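Local coordinates for ribonucleoside-diphosphate reductase, alpha chain (Actinobacillus ureae ATCC 25976, PDB 6DQX), which probably reduces ribonucleoside diphosphates to deoxyribonucleoside diphosphates, serving as the catalytic alpha subunit of a class Id ribonucleotide reductase, at residues Arg38-Arg43 and Ser421-Ser426; Gly349-His354 and Ala415-Ser420. All coordinates share one frame; numbering follows the deposited sequence.

Contact 1 (Arg38-Arg43 and Ser421-Ser426)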
ATOM      1  N   ARG A  38     -31.845 -12.760 -17.323  1.00 22.66           N
ATOM      2  CA  ARG A  38     -31.359 -11.884 -18.384  1.00 25.14           C
ATOM      3  C   ARG A  38     -31.036 -10.500 -17.863  1.00 24.75           C
ATOM      4  O   ARG A  38     -29.977  -9.964 -18.179  1.00 22.90           O
ATOM      5  CB  ARG A  38     -32.368 -11.773 -19.535  1.00 28.15           C
ATOM      6  CG  ARG A  38     -32.230 -12.877 -20.566  1.00 31.00           C
ATOM      7  CD  ARG A  38     -32.908 -12.488 -21.871  1.00 33.98           C
ATOM      8  NE  ARG A  38     -34.339 -12.358 -21.680  1.00 37.20           N
ATOM      9  CZ  ARG A  38     -35.197 -13.374 -21.561  1.00 40.18           C
ATOM     10  NH1 ARG A  38     -34.787 -14.647 -21.613  1.00 38.24           N
ATOM     11  NH2 ARG A  38     -36.491 -13.108 -21.382  1.00 42.07           N
ATOM     12  N   LEU A  39     -31.952  -9.925 -17.069  1.00 24.47           N
ATOM     13  CA  LEU A  39     -31.734  -8.589 -16.473  1.00 26.02           C
ATOM     14  C   LEU A  39     -30.526  -8.567 -15.569  1.00 23.89           C
ATOM     15  O   LEU A  39     -29.694  -7.652 -15.645  1.00 24.72           O
ATOM     16  CB  LEU A  39     -32.956  -8.103 -15.664  1.00 30.25           C
ATOM     17  CG  LEU A  39     -33.834  -7.084 -16.364  1.00 35.77           C
ATOM     18  CD1 LEU A  39     -34.312  -7.630 -17.699  1.00 39.84           C
ATOM     19  CD2 LEU A  39     -35.000  -6.703 -15.475  1.00 37.77           C
ATOM     20  N   PHE A  40     -30.433  -9.568 -14.707  1.00 22.33           N
ATOM     21  CA  PHE A  40     -29.293  -9.683 -13.795  1.00 22.26           C
ATOM     22  C   PHE A  40     -27.977  -9.710 -14.574  1.00 21.29           C
ATOM     23  O   PHE A  40     -27.047  -8.975 -14.267  1.00 22.69           O
ATOM     24  CB  PHE A  40     -29.432 -10.930 -12.925  1.00 23.38           C
ATOM     25  CG  PHE A  40     -28.429 -10.996 -11.788  1.00 24.85           C
ATOM     26  CD1 PHE A  40     -28.653 -10.300 -10.605  1.00 26.03           C
ATOM     27  CD2 PHE A  40     -27.257 -11.728 -11.912  1.00 26.09           C
ATOM     28  CE1 PHE A  40     -27.736 -10.348  -9.554  1.00 28.03           C
ATOM     29  CE2 PHE A  40     -26.332 -11.784 -10.865  1.00 26.93           C
ATOM     30  CZ  PHE A  40     -26.574 -11.097  -9.683  1.00 27.86           C
ATOM     31  N   LEU A  41     -27.925 -10.535 -15.614  1.00 21.74           N
ATOM     32  CA  LEU A  41     -26.718 -10.660 -16.430  1.00 21.83           C
ATOM     33  C   LEU A  41     -26.376  -9.367 -17.193  1.00 23.06           C
ATOM     34  O   LEU A  41     -25.211  -8.960 -17.261  1.00 23.75           O
ATOM     35  CB  LEU A  41     -26.878 -11.808 -17.410  1.00 20.98           C
ATOM     36  CG  LEU A  41     -26.845 -13.215 -16.805  1.00 20.82           C
ATOM     37  CD1 LEU A  41     -27.227 -14.232 -17.861  1.00 20.74           C
ATOM     38  CD2 LEU A  41     -25.475 -13.535 -16.220  1.00 20.51           C
ATOM     39  N   GLN A  42     -27.391  -8.738 -17.772  1.00 26.48           N
ATOM     40  CA  GLN A  42     -27.204  -7.454 -18.475  1.00 30.72           C
ATOM     41  C   GLN A  42     -26.636  -6.386 -17.559  1.00 32.80           C
ATOM     42  O   GLN A  42     -25.720  -5.661 -17.938  1.00 34.67           O
ATOM     43  CB  GLN A  42     -28.521  -6.946 -19.061  1.00 32.48           C
ATOM     44  CG  GLN A  42     -28.975  -7.664 -20.322  1.00 37.02           C
ATOM     45  CD  GLN A  42     -30.362  -7.223 -20.773  1.00 39.61           C
ATOM     46  OE1 GLN A  42     -30.705  -6.032 -20.703  1.00 44.52           O
ATOM     47  NE2 GLN A  42     -31.170  -8.178 -21.239  1.00 39.54           N
ATOM     48  N   ARG A  43     -27.188  -6.300 -16.353  1.00 32.67           N
ATOM     49  CA  ARG A  43     -26.808  -5.266 -15.411  1.00 37.10           C
ATOM     50  C   ARG A  43     -25.463  -5.499 -14.755  1.00 38.52           C
ATOM     51  O   ARG A  43     -24.801  -4.538 -14.385  1.00 41.36           O
ATOM     52  CB  ARG A  43     -27.884  -5.106 -14.344  1.00 39.35           C
ATOM     53  CG  ARG A  43     -29.144  -4.523 -14.927  1.00 41.87           C
ATOM     54  CD  ARG A  43     -30.279  -4.544 -13.945  1.00 45.51           C
ATOM     55  NE  ARG A  43     -31.353  -3.680 -14.416  1.00 49.60           N
ATOM     56  CZ  ARG A  43     -32.424  -3.344 -13.700  1.00 54.18           C
ATOM     57  NH1 ARG A  43     -32.593  -3.803 -12.460  1.00 55.04           N
ATOM     58  NH2 ARG A  43     -33.336  -2.536 -14.233  1.00 56.99           N
ATOM     59  N   SER A 421     -26.593 -19.258  -8.279  1.00 20.34           N
ATOM     60  CA  SER A 421     -27.828 -20.014  -8.047  1.00 20.58           C
ATOM     61  C   SER A 421     -29.055 -19.226  -8.500  1.00 20.86           C
ATOM     62  O   SER A 421     -29.993 -19.787  -9.084  1.00 18.43           O
ATOM     63  CB  SER A 421     -27.970 -20.387  -6.564  1.00 20.56           C
ATOM     64  OG  SER A 421     -27.158 -21.504  -6.272  1.00 19.52           O
ATOM     65  N   PHE A 422     -29.051 -17.924  -8.232  1.00 22.12           N
ATOM     66  CA  PHE A 422     -30.126 -17.057  -8.716  1.00 22.99           C
ATOM     67  C   PHE A 422     -30.243 -17.142 -10.246  1.00 21.97           C
ATOM     68  O   PHE A 422     -31.313 -17.434 -10.763  1.00 21.89           O
ATOM     69  CB  PHE A 422     -29.911 -15.609  -8.282  1.00 24.54           C
ATOM     70  CG  PHE A 422     -30.989 -14.676  -8.777  1.00 26.23           C
ATOM     71  CD1 PHE A 422     -32.303 -14.840  -8.356  1.00 27.83           C
ATOM     72  CD2 PHE A 422     -30.692 -13.661  -9.686  1.00 27.22           C
ATOM     73  CE1 PHE A 422     -33.314 -13.995  -8.813  1.00 29.15           C
ATOM     74  CE2 PHE A 422     -31.690 -12.813 -10.143  1.00 28.69           C
ATOM     75  CZ  PHE A 422     -33.003 -12.981  -9.708  1.00 30.06           C
ATOM     76  N   ILE A 423     -29.122 -16.937 -10.931  1.00 20.33           N
ATOM     77  CA  ILE A 423     -29.063 -16.957 -12.399  1.00 21.29           C
ATOM     78  C   ILE A 423     -29.619 -18.281 -12.942  1.00 21.05           C
ATOM     79  O   ILE A 423     -30.416 -18.295 -13.885  1.00 19.63           O
ATOM     80  CB  ILE A 423     -27.628 -16.696 -12.906  1.00 21.77           C
ATOM     81  CG1 ILE A 423     -27.209 -15.229 -12.660  1.00 22.33           C
ATOM     82  CG2 ILE A 423     -27.463 -17.040 -14.390  1.00 22.35           C
ATOM     83  CD1 ILE A 423     -25.723 -14.978 -12.774  1.00 22.77           C
ATOM     84  N   LEU A 424     -29.226 -19.384 -12.310  1.00 19.69           N
ATOM     85  CA  LEU A 424     -29.586 -20.725 -12.786  1.00 20.07           C
ATOM     86  C   LEU A 424     -30.872 -21.260 -12.164  1.00 20.74           C
ATOM     87  O   LEU A 424     -30.884 -22.266 -11.447  1.00 20.02           O
ATOM     88  CB  LEU A 424     -28.389 -21.676 -12.592  1.00 20.45           C
ATOM     89  CG  LEU A 424     -28.409 -22.929 -13.459  1.00 20.90           C
ATOM     90  CD1 LEU A 424     -28.261 -22.564 -14.926  1.00 22.25           C
ATOM     91  CD2 LEU A 424     -27.290 -23.875 -13.039  1.00 20.27           C
ATOM     92  N   GLY A 425     -31.982 -20.589 -12.477  1.00 20.88           N
ATOM     93  CA  GLY A 425     -33.300 -21.068 -12.071  1.00 21.31           C
ATOM     94  C   GLY A 425     -33.660 -20.870 -10.617  1.00 20.07           C
ATOM     95  O   GLY A 425     -34.534 -21.568 -10.122  1.00 19.90           O
ATOM     96  N   SER A 426     -32.963 -19.962  -9.919  1.00 20.37           N
ATOM     97  CA  SER A 426     -33.166 -19.748  -8.478  1.00 21.16           C
ATOM     98  C   SER A 426     -33.062 -21.052  -7.655  1.00 19.55           C
ATOM     99  O   SER A 426     -33.784 -21.250  -6.697  1.00 19.38           O
ATOM    100  CB  SER A 426     -34.498 -19.035  -8.198  1.00 23.30           C
ATOM    101  OG  SER A 426     -34.434 -17.734  -8.708  1.00 27.49           O
TER
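Phe40 and Phe422 form an edge-to-face (T-shaped) aromatic pair where helix 35-44, near the N-terminus, packs on the short helix 418-423 of the ribonucleotide reductase barrel region. The edge of Phe422 is directed at the face of Phe40; the ring centroids are 5.5 Å apart and the planes meet at 73°.

Phe40 can be followed outward from its backbone. Its CB already lies 4.0 Å from Phe422 CE2. With CG anti to the backbone N (chi1 -170°), the ring is carried into the gap between the helices. CG and CD1 then run beside the CD2-CE2 edge of Phe422, and Phe422 CD2 sits 4.0 Å above the Phe40 plane, displaced toward the rim. On the same side of the ring plane, Ile423 comes in obliquely at CD2 and CE2: Phe40 CD2 is 3.6 Å from Ile423 CG1, while Phe40 CE2 approaches Ile423 CD1 to 3.8 Å. These two side chains run across one another at nearly a right angle.

Ile423 thus meets both residues of Arg38-Arg43 that take part, Phe40 and Leu41. Its CG1 is anti to its own carbonyl carbon, and the extended arm carries CD1 on to Leu41. Trp32 and Tyr45 also touch this isoleucine, which is buried, whereas Phe40 and Phe422 are partly exposed.

Between Arg38-Arg43 and Ser421-Ser426 the contact is entirely apolar. Just outside it, Ser37 OG hydrogen-bonds the carbonyl O of Ile423, a polar tie between the same two helices. The Ile423 side chain ends with CD1 against Leu41 CD2, at 3.7 Å.

Contact 2 (Gly349-His354 and Ala415-Ser420)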
ATOM      1  N   GLY A 349     -17.313 -27.034  -8.719  1.00 12.08           N
ATOM      2  CA  GLY A 349     -18.215 -27.066  -7.572  1.00 11.50           C
ATOM      3  C   GLY A 349     -19.601 -27.537  -7.930  1.00 11.63           C
ATOM      4  O   GLY A 349     -19.821 -28.130  -8.993  1.00 10.31           O
ATOM      5  N   VAL A 350     -20.563 -27.215  -7.053  1.00 11.24           N
ATOM      6  CA  VAL A 350     -21.953 -27.615  -7.219  1.00 11.53           C
ATOM      7  C   VAL A 350     -22.893 -26.552  -6.713  1.00 11.62           C
ATOM      8  O   VAL A 350     -22.487 -25.673  -5.947  1.00 11.22           O
ATOM      9  CB  VAL A 350     -22.298 -28.920  -6.410  1.00 11.57           C
ATOM     10  CG1 VAL A 350     -21.379 -30.051  -6.861  1.00 12.12           C
ATOM     11  CG2 VAL A 350     -22.193 -28.703  -4.905  1.00 11.66           C
ATOM     12  N   LEU A 351     -24.124 -26.615  -7.190  1.00 12.59           N
ATOM     13  CA  LEU A 351     -25.247 -25.913  -6.547  1.00 14.07           C
ATOM     14  C   LEU A 351     -26.505 -26.753  -6.687  1.00 13.46           C
ATOM     15  O   LEU A 351     -26.492 -27.793  -7.343  1.00 13.27           O
ATOM     16  CB  LEU A 351     -25.425 -24.507  -7.138  1.00 16.15           C
ATOM     17  CG  LEU A 351     -25.369 -24.348  -8.651  1.00 18.86           C
ATOM     18  CD1 LEU A 351     -26.649 -24.764  -9.327  1.00 21.38           C
ATOM     19  CD2 LEU A 351     -25.048 -22.887  -9.007  1.00 20.89           C
ATOM     20  N   GLY A 352     -27.561 -26.355  -5.987  1.00 13.15           N
ATOM     21  CA  GLY A 352     -28.838 -27.033  -6.103  1.00 13.38           C
ATOM     22  C   GLY A 352     -28.936 -28.322  -5.315  1.00 13.24           C
ATOM     23  O   GLY A 352     -29.782 -29.154  -5.636  1.00 13.16           O
ATOM     24  N   TRP A 353     -28.077 -28.522  -4.311  1.00 12.60           N
ATOM     25  CA  TRP A 353     -28.174 -29.718  -3.446  1.00 12.87           C
ATOM     26  C   TRP A 353     -29.542 -29.828  -2.763  1.00 12.99           C
ATOM     27  O   TRP A 353     -30.219 -30.859  -2.860  1.00 12.82           O
ATOM     28  CB  TRP A 353     -27.083 -29.658  -2.382  1.00 12.99           C
ATOM     29  CG  TRP A 353     -27.095 -30.688  -1.273  1.00 13.51           C
ATOM     30  CD1 TRP A 353     -26.956 -30.432   0.067  1.00 13.63           C
ATOM     31  CD2 TRP A 353     -27.218 -32.119  -1.392  1.00 13.62           C
ATOM     32  NE1 TRP A 353     -26.978 -31.612   0.791  1.00 14.07           N
ATOM     33  CE2 TRP A 353     -27.127 -32.659  -0.084  1.00 13.63           C
ATOM     34  CE3 TRP A 353     -27.364 -32.992  -2.473  1.00 14.13           C
ATOM     35  CZ2 TRP A 353     -27.223 -34.050   0.174  1.00 13.80           C
ATOM     36  CZ3 TRP A 353     -27.480 -34.387  -2.201  1.00 14.40           C
ATOM     37  CH2 TRP A 353     -27.390 -34.880  -0.896  1.00 13.83           C
ATOM     38  N   HIS A 354     -29.960 -28.766  -2.068  1.00 13.50           N
ATOM     39  CA  HIS A 354     -31.246 -28.815  -1.379  1.00 14.01           C
ATOM     40  C   HIS A 354     -32.396 -28.945  -2.387  1.00 14.78           C
ATOM     41  O   HIS A 354     -33.348 -29.720  -2.162  1.00 15.37           O
ATOM     42  CB  HIS A 354     -31.435 -27.610  -0.475  1.00 14.16           C
ATOM     43  CG  HIS A 354     -32.474 -27.803   0.571  1.00 15.14           C
ATOM     44  ND1 HIS A 354     -32.926 -26.768   1.362  1.00 15.33           N
ATOM     45  CD2 HIS A 354     -33.141 -28.913   0.988  1.00 15.50           C
ATOM     46  CE1 HIS A 354     -33.821 -27.228   2.217  1.00 15.81           C
ATOM     47  NE2 HIS A 354     -33.974 -28.525   2.008  1.00 15.50           N
ATOM     48  N   ALA A 415     -17.468 -23.798  -3.582  1.00 14.88           N
ATOM     49  CA  ALA A 415     -17.633 -22.369  -3.335  1.00 15.01           C
ATOM     50  C   ALA A 415     -19.091 -21.955  -3.031  1.00 15.18           C
ATOM     51  O   ALA A 415     -20.043 -22.674  -3.355  1.00 13.87           O
ATOM     52  CB  ALA A 415     -17.125 -21.598  -4.534  1.00 14.83           C
ATOM     53  N   PRO A 416     -19.274 -20.750  -2.458  1.00 15.61           N
ATOM     54  CA  PRO A 416     -20.621 -20.209  -2.315  1.00 16.47           C
ATOM     55  C   PRO A 416     -21.162 -19.860  -3.701  1.00 16.72           C
ATOM     56  O   PRO A 416     -20.384 -19.594  -4.616  1.00 17.35           O
ATOM     57  CB  PRO A 416     -20.395 -18.920  -1.492  1.00 17.46           C
ATOM     58  CG  PRO A 416     -19.011 -19.034  -0.948  1.00 16.94           C
ATOM     59  CD  PRO A 416     -18.260 -19.779  -1.993  1.00 15.90           C
ATOM     60  N   THR A 417     -22.462 -19.919  -3.899  1.00 16.70           N
ATOM     61  CA  THR A 417     -23.012 -19.703  -5.256  1.00 17.81           C
ATOM     62  C   THR A 417     -24.276 -18.832  -5.219  1.00 20.00           C
ATOM     63  O   THR A 417     -25.194 -19.060  -5.997  1.00 18.20           O
ATOM     64  CB  THR A 417     -23.345 -21.036  -5.989  1.00 17.30           C
ATOM     65  OG1 THR A 417     -24.421 -21.680  -5.329  1.00 16.24           O
ATOM     66  CG2 THR A 417     -22.174 -21.971  -6.081  1.00 17.28           C
ATOM     67  N   LYS A 418     -24.322 -17.816  -4.357  1.00 22.62           N
ATOM     68  CA  LYS A 418     -25.593 -17.090  -4.156  1.00 25.20           C
ATOM     69  C   LYS A 418     -26.103 -16.447  -5.461  1.00 24.44           C
ATOM     70  O   LYS A 418     -27.239 -16.676  -5.861  1.00 23.77           O
ATOM     71  CB  LYS A 418     -25.482 -16.050  -3.034  1.00 28.25           C
ATOM     72  CG  LYS A 418     -25.188 -16.637  -1.652  1.00 32.30           C
ATOM     73  CD  LYS A 418     -26.340 -17.430  -1.054  1.00 34.09           C
ATOM     74  CE  LYS A 418     -25.893 -18.308   0.120  1.00 36.51           C
ATOM     75  NZ  LYS A 418     -25.530 -17.575   1.363  1.00 37.39           N
ATOM     76  N   SER A 419     -25.250 -15.704  -6.158  1.00 25.48           N
ATOM     77  CA  SER A 419     -25.655 -15.082  -7.425  1.00 26.41           C
ATOM     78  C   SER A 419     -25.793 -16.109  -8.535  1.00 24.64           C
ATOM     79  O   SER A 419     -26.723 -16.041  -9.350  1.00 22.14           O
ATOM     80  CB  SER A 419     -24.673 -13.977  -7.827  1.00 29.17           C
ATOM     81  OG  SER A 419     -24.639 -12.986  -6.808  1.00 32.64           O
ATOM     82  N   SER A 420     -24.869 -17.072  -8.570  1.00 22.71           N
ATOM     83  CA  SER A 420     -24.894 -18.096  -9.596  1.00 23.22           C
ATOM     84  C   SER A 420     -26.156 -18.963  -9.500  1.00 20.94           C
ATOM     85  O   SER A 420     -26.738 -19.306 -10.519  1.00 22.64           O
ATOM     86  CB  SER A 420     -23.645 -18.970  -9.523  1.00 23.93           C
ATOM     87  OG  SER A 420     -22.484 -18.184  -9.681  1.00 27.66           O
TER
HETATM   88  O   HOH W   1     -19.934 -24.734  -5.258  1.00 16.12           O
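Leu351 and Thr417 carry the van der Waals part of this contact, which brings the end of barrel strand 347-351 against the turn leading into helix 418-423. Leu351 CB lies 3.5 Å from Thr417 OG1, and the leucine's CD2 methyl reaches on to Thr417 CB at 3.9 Å. The same methyl packs against Ser420 one helical turn later, 4.2 Å from its CB. On the threonine side, the CG2 methyl rests 3.7 Å from the backbone O of Val350.

The hydrogen bonding is carried by water. One ordered water accepts from Val350 N (3.1 Å) and donates to Ala415 O (2.8 Å), so a single molecule spans the two backbones where they do not pair directly. Gly349 and Leu351 instead make backbone hydrogen bonds with strand 288-296 and, for Leu351, also with Leu297 just beyond it, and Val350 turns its side chain the other way, onto Phe377 and Leu380 of helix 367-395.

Thr417 occupies the N-cap position of helix 418-423, yet its hydroxyl makes no capping bond. With chi1 at 67°, OG1 lies between the backbone N and the carbonyl carbon and is hydrogen-bonded to Ser430 N and to Ser421 OG. The buried hydroxyl is thus already engaged, and against Leu351 it serves as a packing surface. Between Gly349-His354 and Ala415-Ser420 polar contact therefore runs through the backbone and the water, while the side chains meet by packing.

Helix 418-423 is shared by both contacts: its start and the turn before it meet the barrel strand in contact 2, and its end meets helix 35-44 in contact 1. The two centres are 13 Å apart, with contact 2 the deeper, about 9 Å from the centre of the chain against 19 Å for contact 1. They also touch directly. Leu351 CB packs 3.6 Å from Ser421 OG, Leu351 CD1 lies 3.9 Å from Leu424 CD2, and Phe40 CZ reaches Ser419 CB at 3.9 Å. Packing is thus continuous from strand to outer helix. Both contacts lie away from His65, which binds magnesium in a crystal structure of this protein, although no ion is bound to this chain.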